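PDB 3DB2: putative NADPH-dependent oxidoreductase from Desulfitobacterium hafniense DCB-2, which probably catalyses a hydride transfer between NADP(H), bound by its Rossmann-fold domain, and a substrate not yet identified. Local coordinates for residues A60-E65 / E84-S89; I72-P75 / E81-E84. All coordinates share one frame; numbering follows the deposited sequence.

Contact 1: residues A60-E65 / E84-S89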
ATOM      1  N   ALA C  60      42.437 -16.498  17.971  1.00 23.35           N
ATOM      2  CA  ALA C  60      43.534 -15.538  18.000  1.00 27.03           C
ATOM      3  C   ALA C  60      42.929 -14.147  18.184  1.00 26.23           C
ATOM      4  O   ALA C  60      43.411 -13.278  18.900  1.00 24.08           O
ATOM      5  CB  ALA C  60      44.355 -15.653  16.735  1.00 31.49           C
ATOM      6  N   LEU C  61      41.797 -13.957  17.490  1.00 22.33           N
ATOM      7  CA  LEU C  61      41.072 -12.674  17.615  1.00 23.60           C
ATOM      8  C   LEU C  61      40.525 -12.549  19.025  1.00 18.25           C
ATOM      9  O   LEU C  61      40.665 -11.533  19.714  1.00 22.72           O
ATOM     10  CB  LEU C  61      39.986 -12.618  16.549  1.00 22.90           C
ATOM     11  CG  LEU C  61      39.140 -11.362  16.362  1.00 20.20           C
ATOM     12  CD1 LEU C  61      38.752 -11.263  14.895  1.00 24.68           C
ATOM     13  CD2 LEU C  61      37.946 -11.438  17.294  1.00 23.60           C
ATOM     14  N   LEU C  62      39.885 -13.613  19.510  1.00 19.78           N
ATOM     15  CA  LEU C  62      39.201 -13.508  20.800  1.00 17.83           C
ATOM     16  C   LEU C  62      40.176 -13.382  21.953  1.00 24.10           C
ATOM     17  O   LEU C  62      39.808 -12.870  23.017  1.00 26.64           O
ATOM     18  CB  LEU C  62      38.262 -14.703  20.911  1.00 18.40           C
ATOM     19  CG  LEU C  62      37.084 -14.685  19.927  1.00 20.68           C
ATOM     20  CD1 LEU C  62      36.339 -16.007  19.914  1.00 22.75           C
ATOM     21  CD2 LEU C  62      36.125 -13.539  20.263  1.00 25.50           C
ATOM     22  N   ALA C  63      41.409 -13.803  21.729  1.00 23.53           N
ATOM     23  CA  ALA C  63      42.457 -13.706  22.754  1.00 25.97           C
ATOM     24  C   ALA C  63      42.931 -12.277  22.960  1.00 24.09           C
ATOM     25  O   ALA C  63      43.572 -11.969  23.972  1.00 26.77           O
ATOM     26  CB  ALA C  63      43.654 -14.586  22.414  1.00 24.73           C
ATOM     27  N   ARG C  64      42.629 -11.360  22.054  1.00 20.05           N
ATOM     28  CA  ARG C  64      42.969  -9.966  22.277  1.00 16.49           C
ATOM     29  C   ARG C  64      42.091  -9.267  23.303  1.00 25.33           C
ATOM     30  O   ARG C  64      40.867  -9.203  23.171  1.00 24.18           O
ATOM     31  CB  ARG C  64      42.841  -9.229  20.949  1.00 24.08           C
ATOM     32  CG  ARG C  64      43.525  -9.918  19.776  1.00 21.13           C
ATOM     33  CD  ARG C  64      43.529  -8.949  18.609  1.00 24.05           C
ATOM     34  NE  ARG C  64      44.456  -9.329  17.565  1.00 26.02           N
ATOM     35  CZ  ARG C  64      45.625  -8.818  17.239  1.00 31.59           C
ATOM     36  NH1 ARG C  64      46.154  -7.797  17.891  1.00 26.99           N
ATOM     37  NH2 ARG C  64      46.273  -9.374  16.214  1.00 24.71           N
ATOM     38  N   GLU C  65      42.702  -8.736  24.356  1.00 20.03           N
ATOM     39  CA  GLU C  65      41.999  -8.159  25.486  1.00 19.88           C
ATOM     40  C   GLU C  65      41.484  -6.770  25.137  1.00 20.40           C
ATOM     41  O   GLU C  65      40.575  -6.262  25.789  1.00 23.03           O
ATOM     42  CB  GLU C  65      42.932  -8.171  26.710  1.00 26.75           C
ATOM     43  CG  GLU C  65      43.516  -9.563  26.972  1.00 38.21           C
ATOM     44  CD  GLU C  65      43.598  -9.938  28.439  1.00 47.61           C
ATOM     45  OE1 GLU C  65      43.197  -9.120  29.297  1.00 49.92           O
ATOM     46  OE2 GLU C  65      44.076 -11.065  28.739  1.00 41.05           O
ATOM     47  N   GLU C  84      27.712 -16.983  19.294  1.00 19.72           N
ATOM     48  CA  GLU C  84      27.924 -17.835  20.476  1.00 19.87           C
ATOM     49  C   GLU C  84      29.416 -17.883  20.829  1.00 18.26           C
ATOM     50  O   GLU C  84      29.753 -17.709  21.995  1.00 20.42           O
ATOM     51  CB  GLU C  84      27.363 -19.221  20.229  1.00 22.84           C
ATOM     52  CG  GLU C  84      25.865 -19.400  20.301  1.00 22.93           C
ATOM     53  CD  GLU C  84      25.361 -20.720  19.758  1.00 29.17           C
ATOM     54  OE1 GLU C  84      26.044 -21.348  18.927  1.00 29.24           O
ATOM     55  OE2 GLU C  84      24.262 -21.164  20.167  1.00 31.22           O
ATOM     56  N   GLN C  85      30.274 -18.097  19.831  1.00 21.82           N
ATOM     57  CA  GLN C  85      31.707 -18.134  20.110  1.00 21.46           C
ATOM     58  C   GLN C  85      32.208 -16.819  20.656  1.00 21.02           C
ATOM     59  O   GLN C  85      32.980 -16.765  21.630  1.00 25.63           O
ATOM     60  CB  GLN C  85      32.482 -18.531  18.854  1.00 23.79           C
ATOM     61  CG  GLN C  85      33.908 -18.970  19.194  1.00 28.98           C
ATOM     62  CD  GLN C  85      34.811 -19.245  18.029  1.00 25.19           C
ATOM     63  OE1 GLN C  85      34.446 -19.146  16.857  1.00 37.11           O
ATOM     64  NE2 GLN C  85      36.052 -19.610  18.318  1.00 35.26           N
ATOM     65  N   CYS C  86      31.765 -15.683  20.104  1.00 22.56           N
ATOM     66  CA  CYS C  86      32.280 -14.403  20.617  1.00 19.70           C
ATOM     67  C   CYS C  86      31.720 -14.068  21.988  1.00 19.02           C
ATOM     68  O   CYS C  86      32.427 -13.648  22.886  1.00 19.70           O
ATOM     69  CB  CYS C  86      31.960 -13.273  19.640  1.00 19.83           C
ATOM     70  SG  CYS C  86      32.705 -13.491  18.029  1.00 21.81           S
ATOM     71  N   ALA C  87      30.406 -14.256  22.184  1.00 19.56           N
ATOM     72  CA  ALA C  87      29.817 -13.937  23.476  1.00 15.61           C
ATOM     73  C   ALA C  87      30.391 -14.813  24.579  1.00 17.32           C
ATOM     74  O   ALA C  87      30.579 -14.353  25.720  1.00 20.25           O
ATOM     75  CB  ALA C  87      28.297 -14.075  23.378  1.00 18.15           C
ATOM     76  N   ARG C  88      30.685 -16.077  24.278  1.00 19.83           N
ATOM     77  CA  ARG C  88      31.244 -16.923  25.342  1.00 25.72           C
ATOM     78  C   ARG C  88      32.675 -16.533  25.687  1.00 25.16           C
ATOM     79  O   ARG C  88      33.143 -16.946  26.759  1.00 30.68           O
ATOM     80  CB  ARG C  88      31.150 -18.396  24.947  1.00 21.43           C
ATOM     81  CG  ARG C  88      29.761 -18.836  24.559  1.00 32.81           C
ATOM     82  CD  ARG C  88      29.722 -20.278  24.088  1.00 30.08           C
ATOM     83  NE  ARG C  88      28.348 -20.770  24.278  1.00 36.51           N
ATOM     84  CZ  ARG C  88      27.705 -21.681  23.567  1.00 36.58           C
ATOM     85  NH1 ARG C  88      28.303 -22.280  22.543  1.00 36.18           N
ATOM     86  NH2 ARG C  88      26.453 -21.988  23.902  1.00 41.42           N
ATOM     87  N   SER C  89      33.352 -15.770  24.830  1.00 20.66           N
ATOM     88  CA  SER C  89      34.640 -15.200  25.190  1.00 20.82           C
ATOM     89  C   SER C  89      34.507 -13.798  25.767  1.00 24.06           C
ATOM     90  O   SER C  89      35.494 -13.069  25.941  1.00 25.94           O
ATOM     91  CB  SER C  89      35.604 -15.104  24.007  1.00 24.96           C
ATOM     92  OG  SER C  89      36.217 -16.374  23.795  1.00 32.85           O
TER
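Leu62, on helix 58-62, reaches out and sets its forked tip against the last turn of helix 79-88, one methyl bearing on Gln85 and the other on Cys86. With CG anti to the carbonyl carbon (chi1 -68°), the fork is carried across to the neighbouring helix. CD1 lies 3.9 Å from Gln85 CG, and the two side chains cross at a slant, the leucine methyl lying against CG and on along the amide end of the extended glutamine chain. The same CD1 is 3.8 Å from the backbone Gln85 O, a plain van der Waals approach. The amide still finds a polar partner, NE2 making a weak hydrogen bond to Glu59 OE2. The other branch, CD2, lies 4.0 Å from Cys86 CA and 4.1 Å from Cys86 SG, a soft apolar partner that also touches Ile11 of the central parallel sheet. Both helices belong to the NAD-binding Rossmann fold, and the leucine bridges them at the C-terminal end of helix 79-88. Here Ser89, just past the helix, completes the seat: its OG stands 3.9 Å from Leu62 CB, and its CB is 4.1 Å from Leu62 CD2. A small residue suits this place because the backbones come near, with Leu62 CA and Ser89 CA 6.6 Å apart. No hydrogen bond joins the segments; Lys91 also touches Leu62.

Contact 2: residues I72-P75 / E81-E84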
ATOM      1  N   ILE C  72      29.894  -8.163  13.432  1.00 17.77           N
ATOM      2  CA  ILE C  72      29.657  -9.390  12.702  1.00 16.88           C
ATOM      3  C   ILE C  72      28.850  -9.134  11.439  1.00 19.27           C
ATOM      4  O   ILE C  72      27.666  -8.797  11.504  1.00 18.23           O
ATOM      5  CB  ILE C  72      28.935 -10.436  13.587  1.00 17.38           C
ATOM      6  CG1 ILE C  72      29.767 -10.747  14.834  1.00 16.29           C
ATOM      7  CG2 ILE C  72      28.555 -11.711  12.849  1.00 16.58           C
ATOM      8  CD1 ILE C  72      29.044 -11.566  15.880  1.00 12.83           C
ATOM      9  N   THR C  73      29.498  -9.301  10.307  1.00 19.66           N
ATOM     10  CA  THR C  73      28.913  -9.111   8.985  1.00 23.76           C
ATOM     11  C   THR C  73      29.132 -10.369   8.143  1.00 25.75           C
ATOM     12  O   THR C  73      29.596 -10.275   7.013  1.00 31.20           O
ATOM     13  CB  THR C  73      29.504  -7.890   8.270  1.00 18.79           C
ATOM     14  OG1 THR C  73      30.927  -7.936   8.256  1.00 22.83           O
ATOM     15  CG2 THR C  73      29.226  -6.565   9.000  1.00 23.24           C
ATOM     16  N   VAL C  74      28.820 -11.504   8.719  1.00 22.42           N
ATOM     17  CA  VAL C  74      28.923 -12.828   8.114  1.00 24.16           C
ATOM     18  C   VAL C  74      27.559 -13.248   7.582  1.00 27.53           C
ATOM     19  O   VAL C  74      26.599 -12.542   7.935  1.00 29.82           O
ATOM     20  CB  VAL C  74      29.426 -13.835   9.153  1.00 25.54           C
ATOM     21  CG1 VAL C  74      30.724 -13.371   9.797  1.00 25.94           C
ATOM     22  CG2 VAL C  74      28.337 -14.042  10.208  1.00 26.99           C
ATOM     23  N   PRO C  75      27.455 -14.301   6.791  1.00 26.31           N
ATOM     24  CA  PRO C  75      26.140 -14.707   6.297  1.00 29.15           C
ATOM     25  C   PRO C  75      25.116 -15.037   7.375  1.00 28.61           C
ATOM     26  O   PRO C  75      25.485 -15.579   8.409  1.00 22.14           O
ATOM     27  CB  PRO C  75      26.415 -16.013   5.529  1.00 28.86           C
ATOM     28  CG  PRO C  75      27.873 -16.017   5.236  1.00 28.18           C
ATOM     29  CD  PRO C  75      28.531 -15.175   6.277  1.00 27.44           C
ATOM     30  N   GLU C  81      26.274 -19.245  15.383  1.00 25.04           N
ATOM     31  CA  GLU C  81      27.502 -19.840  15.932  1.00 21.18           C
ATOM     32  C   GLU C  81      28.574 -18.784  16.126  1.00 20.04           C
ATOM     33  O   GLU C  81      29.430 -18.860  17.018  1.00 22.18           O
ATOM     34  CB  GLU C  81      27.988 -20.966  15.008  1.00 25.13           C
ATOM     35  CG  GLU C  81      28.342 -20.491  13.625  1.00 32.61           C
ATOM     36  CD  GLU C  81      28.702 -21.619  12.678  1.00 42.65           C
ATOM     37  OE1 GLU C  81      27.785 -22.064  11.960  1.00 45.52           O
ATOM     38  OE2 GLU C  81      29.884 -22.025  12.665  1.00 44.47           O
ATOM     39  N   VAL C  82      28.606 -17.740  15.285  1.00 23.52           N
ATOM     40  CA  VAL C  82      29.669 -16.752  15.488  1.00 15.41           C
ATOM     41  C   VAL C  82      29.406 -15.938  16.742  1.00 22.14           C
ATOM     42  O   VAL C  82      30.298 -15.702  17.568  1.00 21.91           O
ATOM     43  CB  VAL C  82      29.812 -15.855  14.264  1.00 19.92           C
ATOM     44  CG1 VAL C  82      30.814 -14.759  14.551  1.00 23.33           C
ATOM     45  CG2 VAL C  82      30.238 -16.667  13.052  1.00 22.67           C
ATOM     46  N   ILE C  83      28.162 -15.508  16.917  1.00 17.07           N
ATOM     47  CA  ILE C  83      27.767 -14.825  18.159  1.00 17.58           C
ATOM     48  C   ILE C  83      28.030 -15.704  19.366  1.00 18.99           C
ATOM     49  O   ILE C  83      28.547 -15.260  20.401  1.00 18.59           O
ATOM     50  CB  ILE C  83      26.285 -14.377  18.112  1.00 20.97           C
ATOM     51  CG1 ILE C  83      25.996 -13.340  17.029  1.00 25.61           C
ATOM     52  CG2 ILE C  83      25.833 -13.864  19.462  1.00 18.15           C
ATOM     53  CD1 ILE C  83      24.512 -13.228  16.630  1.00 17.01           C
ATOM     54  N   GLU C  84      27.712 -16.983  19.294  1.00 19.72           N
ATOM     55  CA  GLU C  84      27.924 -17.835  20.476  1.00 19.87           C
ATOM     56  C   GLU C  84      29.416 -17.883  20.829  1.00 18.26           C
ATOM     57  O   GLU C  84      29.753 -17.709  21.995  1.00 20.42           O
ATOM     58  CB  GLU C  84      27.363 -19.221  20.229  1.00 22.84           C
ATOM     59  CG  GLU C  84      25.865 -19.400  20.301  1.00 22.93           C
ATOM     60  CD  GLU C  84      25.361 -20.720  19.758  1.00 29.17           C
ATOM     61  OE1 GLU C  84      26.044 -21.348  18.927  1.00 29.24           O
ATOM     62  OE2 GLU C  84      24.262 -21.164  20.167  1.00 31.22           O
TER
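Ile72, the last residue of strand 69-72, points its side chain at helix 79-88 and meets Val82 and Ile83 there. Its CG1 stands anti to the carbonyl carbon (chi1 -59°) and the chain runs on extended, so that the terminal CD1 arrives 3.7 Å from Ile83 CG1, the two isoleucine chains lying roughly perpendicular. That methyl is also 3.9 Å from Val82 CG1, while Ile72 CG2 approaches the same valine methyl at 4.2 Å; the Ile72 and Val82 side chains run antiparallel, flank to flank. The long, branched isoleucine suits this place because it spans the gap from sheet to helix and offers methyls to two helix residues. An alanine here removes CG1, CG2 and CD1, and Val82 and Ile83 would probably lose the branch that reaches them from strand 69-72, opening a gap between it and the helix. Thr73 turns elsewhere, its OG1 hydrogen-bonded to Gly12 O, in what looks like the glycine-rich turn of the Rossmann fold. Val74 comes back toward the helix, its CG2 lying 4.3 Å from Val82 CG2, a looser touch; Ile11 also meets both valines. This is the strand-to-helix half of a beta-alpha-beta crossover. With no hydrogen bond between the segments, the contact rests on aliphatic packing, which implies that shape and the exclusion of water, rather than directed bonds, fix this part of the helix against the sheet.

Overall arrangement
Contacts 1 and 2 lie along one helix, 79-88, with their centres about 12 Å apart, and they share Glu84. Contact 2 joins the earlier turns to the end of strand 69-72, while contact 1 joins the last turn to helix 58-62, so the helix is packed against two different elements of the Rossmann domain. Ile11, on strand 6-11, links them: it touches Cys86 of contact 1 and both Val74 and Val82 of contact 2. Contact 2 is nearer the middle of the chain, its centre about 15 Å from the chain's centre against about 25 Å for contact 1, its Val74 touching what is probably the glycine-rich turn, which in Rossmann folds faces the dinucleotide.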